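Local structure of Serine/threonine-protein kinase Tel1 (Chaetomium thermophilum, 6SKY) at residues L2184-I2192 and I2206-L2214. The protein phosphorylates serine and threonine residues of proteins using ATP and probably acts as a sensor of DNA damage that activates checkpoint signalling. Residues are numbered along the deposited sequence; the frame is centred on the assembly and turned at random.
Sequences LSTALSDLI and IKMEAANAL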
# COMPACT_ATOMS: atom_id res chain seq x y z
N LEU A 2184 21.07 0.51 -7.75
CA LEU A 2184 21.86 1.42 -8.57
C LEU A 2184 22.31 2.64 -7.79
O LEU A 2184 23.46 3.07 -7.92
CB LEU A 2184 21.06 1.85 -9.79
CG LEU A 2184 21.35 1.05 -11.05
CD1 LEU A 2184 20.40 1.47 -12.12
CD2 LEU A 2184 22.76 1.30 -11.48
N SER A 2185 21.43 3.23 -6.99
CA SER A 2185 21.83 4.43 -6.27
C SER A 2185 22.83 4.12 -5.17
O SER A 2185 23.73 4.92 -4.92
CB SER A 2185 20.62 5.16 -5.71
OG SER A 2185 20.22 4.61 -4.48
N THR A 2186 22.73 2.94 -4.54
CA THR A 2186 23.75 2.56 -3.58
C THR A 2186 25.10 2.36 -4.25
O THR A 2186 26.13 2.86 -3.78
CB THR A 2186 23.33 1.28 -2.86
OG1 THR A 2186 22.06 1.47 -2.24
CG2 THR A 2186 24.33 0.97 -1.80
N ALA A 2187 25.12 1.62 -5.36
CA ALA A 2187 26.36 1.39 -6.07
C ALA A 2187 26.95 2.68 -6.62
O ALA A 2187 28.17 2.77 -6.79
CB ALA A 2187 26.14 0.39 -7.19
N LEU A 2188 26.11 3.66 -6.93
CA LEU A 2188 26.63 4.95 -7.40
C LEU A 2188 27.21 5.75 -6.25
O LEU A 2188 28.26 6.39 -6.40
CB LEU A 2188 25.52 5.75 -8.07
CG LEU A 2188 25.29 5.62 -9.57
CD1 LEU A 2188 23.97 6.24 -9.91
CD2 LEU A 2188 26.40 6.30 -10.32
N SER A 2189 26.54 5.76 -5.10
CA SER A 2189 27.07 6.47 -3.95
C SER A 2189 28.39 5.89 -3.50
O SER A 2189 29.23 6.61 -2.94
CB SER A 2189 26.07 6.44 -2.81
OG SER A 2189 24.93 7.22 -3.11
N ASP A 2190 28.61 4.60 -3.72
CA ASP A 2190 29.90 4.03 -3.36
C ASP A 2190 31.04 4.44 -4.29
O ASP A 2190 32.20 4.17 -3.97
CB ASP A 2190 29.81 2.51 -3.31
CG ASP A 2190 29.05 2.03 -2.12
OD1 ASP A 2190 28.33 2.85 -1.52
OD2 ASP A 2190 29.16 0.84 -1.78
N LEU A 2191 30.75 5.09 -5.40
CA LEU A 2191 31.77 5.49 -6.35
C LEU A 2191 32.29 6.90 -6.11
O LEU A 2191 33.21 7.31 -6.81
CB LEU A 2191 31.22 5.42 -7.78
CG LEU A 2191 31.55 4.21 -8.65
CD1 LEU A 2191 31.52 2.95 -7.85
CD2 LEU A 2191 30.56 4.14 -9.77
N ILE A 2192 31.73 7.64 -5.17
CA ILE A 2192 32.08 9.04 -4.98
C ILE A 2192 33.48 9.20 -4.40
O ILE A 2192 34.23 10.06 -4.87
CB ILE A 2192 31.02 9.76 -4.13
CG1 ILE A 2192 29.84 10.15 -4.99
CG2 ILE A 2192 31.60 10.98 -3.47
CD1 ILE A 2192 28.74 10.83 -4.23
N ILE A 2206 24.78 12.31 -8.24
CA ILE A 2206 24.65 11.06 -7.51
C ILE A 2206 23.78 11.24 -6.27
O ILE A 2206 22.96 10.38 -5.93
CB ILE A 2206 26.04 10.52 -7.17
CG1 ILE A 2206 26.72 10.03 -8.44
CG2 ILE A 2206 25.95 9.43 -6.16
CD1 ILE A 2206 28.12 9.59 -8.26
N LYS A 2207 23.90 12.39 -5.61
CA LYS A 2207 23.03 12.65 -4.47
C LYS A 2207 21.60 12.92 -4.91
O LYS A 2207 20.66 12.56 -4.20
CB LYS A 2207 23.58 13.80 -3.65
CG LYS A 2207 24.79 13.41 -2.84
CD LYS A 2207 25.27 14.54 -1.95
CE LYS A 2207 25.72 15.73 -2.76
NZ LYS A 2207 26.21 16.84 -1.91
N MET A 2208 21.40 13.50 -6.09
CA MET A 2208 20.05 13.64 -6.60
C MET A 2208 19.44 12.29 -6.97
O MET A 2208 18.24 12.08 -6.79
CB MET A 2208 20.03 14.56 -7.80
CG MET A 2208 18.68 14.65 -8.45
SD MET A 2208 18.52 16.14 -9.43
CE MET A 2208 19.23 17.29 -8.28
N GLU A 2209 20.25 11.36 -7.46
CA GLU A 2209 19.74 10.01 -7.70
C GLU A 2209 19.35 9.33 -6.39
O GLU A 2209 18.33 8.63 -6.32
CB GLU A 2209 20.77 9.19 -8.45
CG GLU A 2209 20.34 7.76 -8.70
CD GLU A 2209 18.92 7.67 -9.25
OE1 GLU A 2209 18.58 8.45 -10.16
OE2 GLU A 2209 18.15 6.81 -8.76
N ALA A 2210 20.14 9.53 -5.34
CA ALA A 2210 19.78 8.97 -4.04
C ALA A 2210 18.48 9.56 -3.53
O ALA A 2210 17.63 8.85 -2.97
CB ALA A 2210 20.90 9.21 -3.04
N ALA A 2211 18.29 10.87 -3.71
CA ALA A 2211 17.04 11.50 -3.30
C ALA A 2211 15.87 10.96 -4.10
O ALA A 2211 14.77 10.80 -3.57
CB ALA A 2211 17.14 13.01 -3.46
N ASN A 2212 16.07 10.68 -5.39
CA ASN A 2212 15.00 10.09 -6.19
C ASN A 2212 14.62 8.71 -5.69
O ASN A 2212 13.44 8.37 -5.64
CB ASN A 2212 15.42 10.02 -7.65
CG ASN A 2212 15.25 11.32 -8.36
OD1 ASN A 2212 14.35 12.08 -8.06
ND2 ASN A 2212 16.12 11.59 -9.32
N ALA A 2213 15.61 7.90 -5.32
CA ALA A 2213 15.31 6.59 -4.76
C ALA A 2213 14.50 6.71 -3.48
O ALA A 2213 13.49 6.02 -3.29
CB ALA A 2213 16.60 5.83 -4.52
N LEU A 2214 14.92 7.61 -2.58
CA LEU A 2214 14.16 7.84 -1.35
C LEU A 2214 12.73 8.24 -1.65
O LEU A 2214 11.79 7.69 -1.08
CB LEU A 2214 14.84 8.90 -0.50
CG LEU A 2214 16.07 8.46 0.28
CD1 LEU A 2214 16.64 9.60 1.06
CD2 LEU A 2214 15.71 7.32 1.18
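Two antiparallel helices of the FAT domain's alpha solenoid, 2178-2189 and 2203-2217, pack where S2185, L2188 and S2189, with I2192 at the end of the type I turn that follows, meet I2206, E2209, A2210 and A2213. Their local axes approach to 9.2 Å at a crossing angle of -153°, and small residues suit this spacing: the CA atoms of S2185 and A2210 come within 5.5 Å. S2185 CB touches the aliphatic CG of E2209, while its OG, weakly hydrogen-bonded to L2182 O, lies 3.8 Å from A2213 CB. I2206 fills the other end of the interface. With CG1 beside the backbone N (chi1 -71°) and CG2 anti to it, both branches face the helix and the turn: CG2 lies 3.7 Å from I2192 CD1, and CD1 meets I2192 CG1 as the two isoleucines run past each other in opposite directions. I2206 CG2 also contacts L2188 CB and S2189 OG. Cutting I2206 back to an alanine is likely to open a gap beside I2192 CD1 and CG1 and take away the apolar contact with L2188 CB. The side chains of L2188 and E2209 cross at about a right angle, with CD1 4.1 Å from CG. E2209's methylenes thus serve the packing, while its buried carboxylate forms a salt bridge with R2173 of helix 2154-2174. S2189 OG donates a hydrogen bond to S2185 O (3.2 Å), which S2189 N reaches from the opposite face of the carbonyl plane. S2185 also packs on L1939 of the second subunit. No hydrogen bond links the two segments, consistent with van der Waals and apolar packing across this interface, S2189 OG being satisfied within its own helix and the E2209 carboxylate by R2173.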